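Local atomic coordinates of MHC class I antigen (PDB entry 5H5Z), a protein that probably presents peptides at the cell surface to T cells, as the heavy chain of a grass carp class I complex with beta-2-microglobulin. Residues A[210-224]-A[236-248]. Residues are numbered along the deposited sequence; the frame is centred on the assembly and turned at random.
Sequences WQKNGQDHDEDVDLG and RMSTLNVGPDEWK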
loop_
_atom_site.group_PDB
_atom_site.type_symbol
_atom_site.label_atom_id
_atom_site.label_comp_id
_atom_site.label_asym_id
_atom_site.label_seq_id
_atom_site.Cartn_x
_atom_site.Cartn_y
_atom_site.Cartn_z
ATOM N N TRP A 210 1.317 -13.042 23.500
ATOM C CA TRP A 210 2.307 -13.479 24.463
ATOM C C TRP A 210 1.614 -14.276 25.550
ATOM O O TRP A 210 0.484 -13.991 25.912
ATOM C CB TRP A 210 3.022 -12.282 25.079
ATOM C CG TRP A 210 3.884 -11.539 24.127
ATOM C CD1 TRP A 210 3.539 -10.447 23.401
ATOM C CD2 TRP A 210 5.243 -11.824 23.800
ATOM N NE1 TRP A 210 4.592 -10.034 22.639
ATOM C CE2 TRP A 210 5.655 -10.862 22.867
ATOM C CE3 TRP A 210 6.154 -12.798 24.208
ATOM C CZ2 TRP A 210 6.930 -10.845 22.333
ATOM C CZ3 TRP A 210 7.419 -12.777 23.680
ATOM C CH2 TRP A 210 7.798 -11.808 22.752
ATOM N N GLN A 211 2.296 -15.293 26.051
ATOM C CA GLN A 211 1.767 -16.076 27.149
ATOM C C GLN A 211 2.782 -16.152 28.284
ATOM O O GLN A 211 3.983 -16.218 28.056
ATOM C CB GLN A 211 1.374 -17.479 26.682
ATOM C CG GLN A 211 0.053 -17.523 25.932
ATOM C CD GLN A 211 -0.613 -18.884 25.985
ATOM O OE1 GLN A 211 0.052 -19.914 25.969
ATOM N NE2 GLN A 211 -1.934 -18.890 26.047
ATOM N N LYS A 212 2.277 -16.107 29.507
ATOM C CA LYS A 212 3.108 -16.316 30.674
ATOM C C LYS A 212 2.630 -17.591 31.347
ATOM O O LYS A 212 1.489 -17.685 31.772
ATOM C CB LYS A 212 2.972 -15.129 31.624
ATOM C CG LYS A 212 3.845 -15.197 32.863
ATOM C CD LYS A 212 3.616 -13.982 33.743
ATOM C CE LYS A 212 4.293 -14.131 35.095
ATOM N NZ LYS A 212 3.879 -13.048 36.030
ATOM N N ASN A 213 3.509 -18.576 31.442
ATOM C CA ASN A 213 3.164 -19.808 32.126
ATOM C C ASN A 213 1.895 -20.428 31.551
ATOM O O ASN A 213 1.062 -20.942 32.287
ATOM C CB ASN A 213 3.005 -19.543 33.624
ATOM C CG ASN A 213 4.260 -18.966 34.242
ATOM O OD1 ASN A 213 5.367 -19.356 33.887
ATOM N ND2 ASN A 213 4.092 -18.029 35.169
ATOM N N GLY A 214 1.753 -20.366 30.231
ATOM C CA GLY A 214 0.618 -20.963 29.548
ATOM C C GLY A 214 -0.683 -20.187 29.589
ATOM O O GLY A 214 -1.724 -20.711 29.219
ATOM N N GLN A 215 -0.639 -18.938 30.033
ATOM C CA GLN A 215 -1.838 -18.107 30.051
ATOM C C GLN A 215 -1.574 -16.819 29.295
ATOM O O GLN A 215 -0.448 -16.350 29.244
ATOM C CB GLN A 215 -2.283 -17.804 31.478
ATOM C CG GLN A 215 -2.627 -19.033 32.301
ATOM C CD GLN A 215 -3.750 -19.853 31.696
ATOM O OE1 GLN A 215 -3.618 -21.059 31.520
ATOM N NE2 GLN A 215 -4.860 -19.200 31.380
ATOM N N ASP A 216 -2.609 -16.261 28.680
ATOM C CA ASP A 216 -2.423 -15.076 27.863
ATOM C C ASP A 216 -1.932 -13.936 28.732
ATOM O O ASP A 216 -2.455 -13.704 29.814
ATOM C CB ASP A 216 -3.730 -14.682 27.179
ATOM C CG ASP A 216 -4.032 -15.536 25.958
ATOM O OD1 ASP A 216 -3.128 -16.258 25.491
ATOM O OD2 ASP A 216 -5.176 -15.479 25.469
ATOM N N HIS A 217 -0.923 -13.227 28.244
ATOM C CA HIS A 217 -0.350 -12.112 28.977
ATOM C C HIS A 217 -0.488 -10.849 28.143
ATOM O O HIS A 217 0.087 -10.748 27.067
ATOM C CB HIS A 217 1.122 -12.407 29.239
ATOM C CG HIS A 217 1.814 -11.378 30.070
ATOM N ND1 HIS A 217 1.729 -11.355 31.443
ATOM C CD2 HIS A 217 2.622 -10.351 29.724
ATOM C CE1 HIS A 217 2.445 -10.349 31.906
ATOM N NE2 HIS A 217 3.000 -9.725 30.884
ATOM N N ASP A 218 -1.218 -9.870 28.661
ATOM C CA ASP A 218 -1.478 -8.639 27.911
ATOM C C ASP A 218 -0.800 -7.387 28.482
ATOM O O ASP A 218 -0.972 -6.294 27.950
ATOM C CB ASP A 218 -2.993 -8.421 27.704
ATOM C CG ASP A 218 -3.789 -8.419 29.007
ATOM O OD1 ASP A 218 -3.242 -8.050 30.072
ATOM O OD2 ASP A 218 -4.986 -8.783 28.959
ATOM N N GLU A 219 -0.021 -7.554 29.548
ATOM C CA GLU A 219 0.703 -6.437 30.161
ATOM C C GLU A 219 2.120 -6.317 29.595
ATOM O O GLU A 219 2.785 -7.329 29.357
ATOM C CB GLU A 219 0.746 -6.594 31.686
ATOM C CG GLU A 219 -0.628 -6.735 32.334
ATOM C CD GLU A 219 -0.562 -6.996 33.828
ATOM O OE1 GLU A 219 0.463 -7.529 34.314
ATOM O OE2 GLU A 219 -1.548 -6.671 34.523
ATOM N N ASP A 220 2.564 -5.077 29.382
ATOM C CA ASP A 220 3.903 -4.763 28.847
ATOM C C ASP A 220 4.115 -5.254 27.411
ATOM O O ASP A 220 5.240 -5.569 27.004
ATOM C CB ASP A 220 5.009 -5.292 29.772
ATOM C CG ASP A 220 4.948 -4.688 31.160
ATOM O OD1 ASP A 220 4.968 -3.446 31.270
ATOM O OD2 ASP A 220 4.891 -5.457 32.142
ATOM N N VAL A 221 3.020 -5.307 26.656
ATOM C CA VAL A 221 3.029 -5.759 25.268
ATOM C C VAL A 221 2.843 -4.569 24.332
ATOM O O VAL A 221 1.978 -3.717 24.557
ATOM C CB VAL A 221 1.930 -6.822 25.018
ATOM C CG1 VAL A 221 1.814 -7.168 23.537
ATOM C CG2 VAL A 221 2.201 -8.074 25.846
ATOM N N ASP A 222 3.673 -4.513 23.295
ATOM C CA ASP A 222 3.565 -3.493 22.253
ATOM C C ASP A 222 3.449 -4.160 20.881
ATOM O O ASP A 222 4.446 -4.610 20.315
ATOM C CB ASP A 222 4.775 -2.552 22.309
ATOM C CG ASP A 222 4.747 -1.475 21.234
ATOM O OD1 ASP A 222 3.654 -1.146 20.721
ATOM O OD2 ASP A 222 5.831 -0.947 20.906
ATOM N N LEU A 223 2.227 -4.220 20.355
ATOM C CA LEU A 223 1.971 -4.823 19.049
ATOM C C LEU A 223 2.254 -3.836 17.913
ATOM O O LEU A 223 1.651 -2.761 17.843
ATOM C CB LEU A 223 0.529 -5.336 18.966
ATOM C CG LEU A 223 0.051 -6.001 17.671
ATOM C CD1 LEU A 223 0.838 -7.269 17.373
ATOM C CD2 LEU A 223 -1.435 -6.306 17.757
ATOM N N GLY A 224 3.177 -4.216 17.033
ATOM C CA GLY A 224 3.543 -3.398 15.882
ATOM C C GLY A 224 2.476 -3.404 14.802
ATOM O O GLY A 224 1.536 -4.204 14.839
ATOM N N ARG A 236 4.839 -8.589 10.653
ATOM C CA ARG A 236 4.336 -7.912 11.847
ATOM C C ARG A 236 5.137 -8.399 13.044
ATOM O O ARG A 236 5.627 -9.533 13.057
ATOM C CB ARG A 236 2.846 -8.202 12.059
ATOM C CG ARG A 236 2.144 -7.203 12.961
ATOM C CD ARG A 236 0.631 -7.350 12.920
ATOM N NE ARG A 236 -0.008 -6.277 13.681
ATOM C CZ ARG A 236 -1.308 -5.999 13.660
ATOM N NH1 ARG A 236 -2.137 -6.713 12.909
ATOM N NH2 ARG A 236 -1.779 -4.996 14.391
ATOM N N MET A 237 5.274 -7.545 14.049
ATOM C CA MET A 237 5.958 -7.946 15.268
ATOM C C MET A 237 5.256 -7.448 16.521
ATOM O O MET A 237 4.474 -6.497 16.480
ATOM C CB MET A 237 7.422 -7.494 15.247
ATOM C CG MET A 237 7.631 -6.001 15.452
ATOM S SD MET A 237 9.313 -5.554 15.019
ATOM C CE MET A 237 9.567 -4.149 16.102
ATOM N N SER A 238 5.540 -8.114 17.633
ATOM C CA SER A 238 5.104 -7.653 18.944
ATOM C C SER A 238 6.291 -7.677 19.886
ATOM O O SER A 238 7.145 -8.553 19.791
ATOM C CB SER A 238 3.989 -8.540 19.494
ATOM O OG SER A 238 3.554 -8.063 20.756
ATOM N N THR A 239 6.332 -6.715 20.798
ATOM C CA THR A 239 7.454 -6.572 21.714
ATOM C C THR A 239 6.964 -6.690 23.151
ATOM O O THR A 239 6.007 -6.017 23.540
ATOM C CB THR A 239 8.165 -5.217 21.505
ATOM O OG1 THR A 239 8.594 -5.106 20.141
ATOM C CG2 THR A 239 9.377 -5.086 22.412
ATOM N N LEU A 240 7.620 -7.556 23.923
ATOM C CA LEU A 240 7.327 -7.725 25.343
ATOM C C LEU A 240 8.416 -7.061 26.166
ATOM O O LEU A 240 9.595 -7.387 26.020
ATOM C CB LEU A 240 7.244 -9.210 25.713
ATOM C CG LEU A 240 6.941 -9.538 27.182
ATOM C CD1 LEU A 240 5.491 -9.232 27.526
ATOM C CD2 LEU A 240 7.271 -10.990 27.501
ATOM N N ASN A 241 8.015 -6.131 27.028
ATOM C CA ASN A 241 8.964 -5.470 27.909
ATOM C C ASN A 241 8.736 -5.787 29.380
ATOM O O ASN A 241 8.249 -4.955 30.145
ATOM C CB ASN A 241 9.002 -3.955 27.673
ATOM C CG ASN A 241 10.225 -3.303 28.299
ATOM O OD1 ASN A 241 11.209 -3.978 28.614
ATOM N ND2 ASN A 241 10.170 -1.991 28.481
ATOM N N VAL A 242 9.073 -7.014 29.760
ATOM C CA VAL A 242 9.195 -7.368 31.165
ATOM C C VAL A 242 10.694 -7.459 31.421
ATOM O O VAL A 242 11.484 -7.451 30.477
ATOM C CB VAL A 242 8.454 -8.679 31.521
ATOM C CG1 VAL A 242 6.976 -8.566 31.166
ATOM C CG2 VAL A 242 9.081 -9.887 30.829
ATOM N N GLY A 243 11.094 -7.521 32.682
ATOM C CA GLY A 243 12.518 -7.534 32.989
ATOM C C GLY A 243 13.165 -8.882 32.721
ATOM O O GLY A 243 12.462 -9.875 32.533
ATOM N N PRO A 244 14.513 -8.925 32.698
ATOM C CA PRO A 244 15.213 -10.207 32.619
ATOM C C PRO A 244 14.870 -11.118 33.800
ATOM O O PRO A 244 14.919 -12.338 33.667
ATOM C CB PRO A 244 16.697 -9.809 32.667
ATOM C CG PRO A 244 16.716 -8.410 33.195
ATOM C CD PRO A 244 15.453 -7.791 32.681
ATOM N N ASP A 245 14.523 -10.520 34.943
ATOM C CA ASP A 245 14.122 -11.275 36.131
ATOM C C ASP A 245 12.760 -11.946 35.949
ATOM O O ASP A 245 12.584 -13.115 36.304
ATOM C CB ASP A 245 14.118 -10.375 37.369
ATOM C CG ASP A 245 15.461 -9.717 37.608
ATOM O OD1 ASP A 245 16.354 -10.375 38.179
ATOM O OD2 ASP A 245 15.623 -8.540 37.215
ATOM N N GLU A 246 11.803 -11.208 35.388
ATOM C CA GLU A 246 10.475 -11.752 35.103
ATOM C C GLU A 246 10.565 -12.888 34.089
ATOM O O GLU A 246 9.848 -13.884 34.195
ATOM C CB GLU A 246 9.523 -10.663 34.602
ATOM C CG GLU A 246 9.282 -9.521 35.581
ATOM C CD GLU A 246 8.879 -9.994 36.968
ATOM O OE1 GLU A 246 7.935 -10.807 37.082
ATOM O OE2 GLU A 246 9.512 -9.548 37.949
ATOM N N TRP A 247 11.461 -12.730 33.117
ATOM C CA TRP A 247 11.739 -13.769 32.133
ATOM C C TRP A 247 12.380 -15.000 32.783
ATOM O O TRP A 247 12.043 -16.134 32.443
ATOM C CB TRP A 247 12.641 -13.218 31.026
ATOM C CG TRP A 247 12.656 -14.081 29.825
ATOM C CD1 TRP A 247 13.484 -15.139 29.589
ATOM C CD2 TRP A 247 11.784 -13.989 28.689
ATOM N NE1 TRP A 247 13.189 -15.707 28.372
ATOM C CE2 TRP A 247 12.151 -15.022 27.798
ATOM C CE3 TRP A 247 10.735 -13.129 28.334
ATOM C CZ2 TRP A 247 11.502 -15.225 26.574
ATOM C CZ3 TRP A 247 10.095 -13.327 27.113
ATOM C CH2 TRP A 247 10.481 -14.373 26.252
ATOM N N LYS A 248 13.299 -14.766 33.718
ATOM C CA LYS A 248 13.986 -15.841 34.439
ATOM C C LYS A 248 13.038 -16.665 35.314
ATOM O O LYS A 248 13.141 -17.881 35.361
ATOM C CB LYS A 248 15.139 -15.273 35.284
ATOM C CG LYS A 248 15.764 -16.270 36.255
ATOM C CD LYS A 248 16.985 -15.696 36.960
ATOM C CE LYS A 248 17.406 -16.601 38.113
ATOM N NZ LYS A 248 18.763 -16.238 38.626
HETATM O O HOH W 1 6.602 -4.251 18.569
HETATM O O HOH W 2 -0.903 -2.785 16.155
#
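R236 meets G224 with its side chain: the aliphatic part runs extended, and NE donates to G224 O (2.8 Å), which lies at the edge of the guanidinium close to its plane. Water 2, also at that edge, accepts from NH2 and donates to L223 O, while the L223 methyl CD2 packs against NH2, the two side chains crossing at about a right angle. At M237 the backbone takes over, its O receiving G224 N at 2.7 Å; CB of M237 points away from 210-224, and the side chain packs on N97 of the beta-2-microglobulin chain.

S238 pairs with L223 without hydrogen bonds between their backbones. Its OG, anti to the backbone N (chi1 -179°), accepts W210 NE1 at 2.9 Å from within the indole plane, so the polar edge of a buried tryptophan is satisfied. V221 CG1 lies 3.4 Å from the same OG. T239 and D222 form the hydrogen-bonded pair, N to O in both directions, and water 1 donates to D222 O and hydrogen-bonds T239 OG1.

L240 then lays CB over the six-membered ring of W210, 3.6 Å from its centroid and 10° off the normal, a CH-pi contact. Its CD1 reaches both V221 CG2 and H217 CD2, the latter at 3.8 Å. N241 N closes the pairing on D220 O with a nearly straight bond (174°). Beyond it, V242 CG1 touches D220 OD2, and the W247 ring edge approaches W210 CZ3.

W210 also packs on C196 and C254, the disulfide between the two sheets. A tryptophan beside the intersheet disulfide, bridging to a hairpin of the facing sheet, is the core arrangement of the immunoglobulin C1-set sandwich, here the membrane-proximal domain of the class I heavy chain.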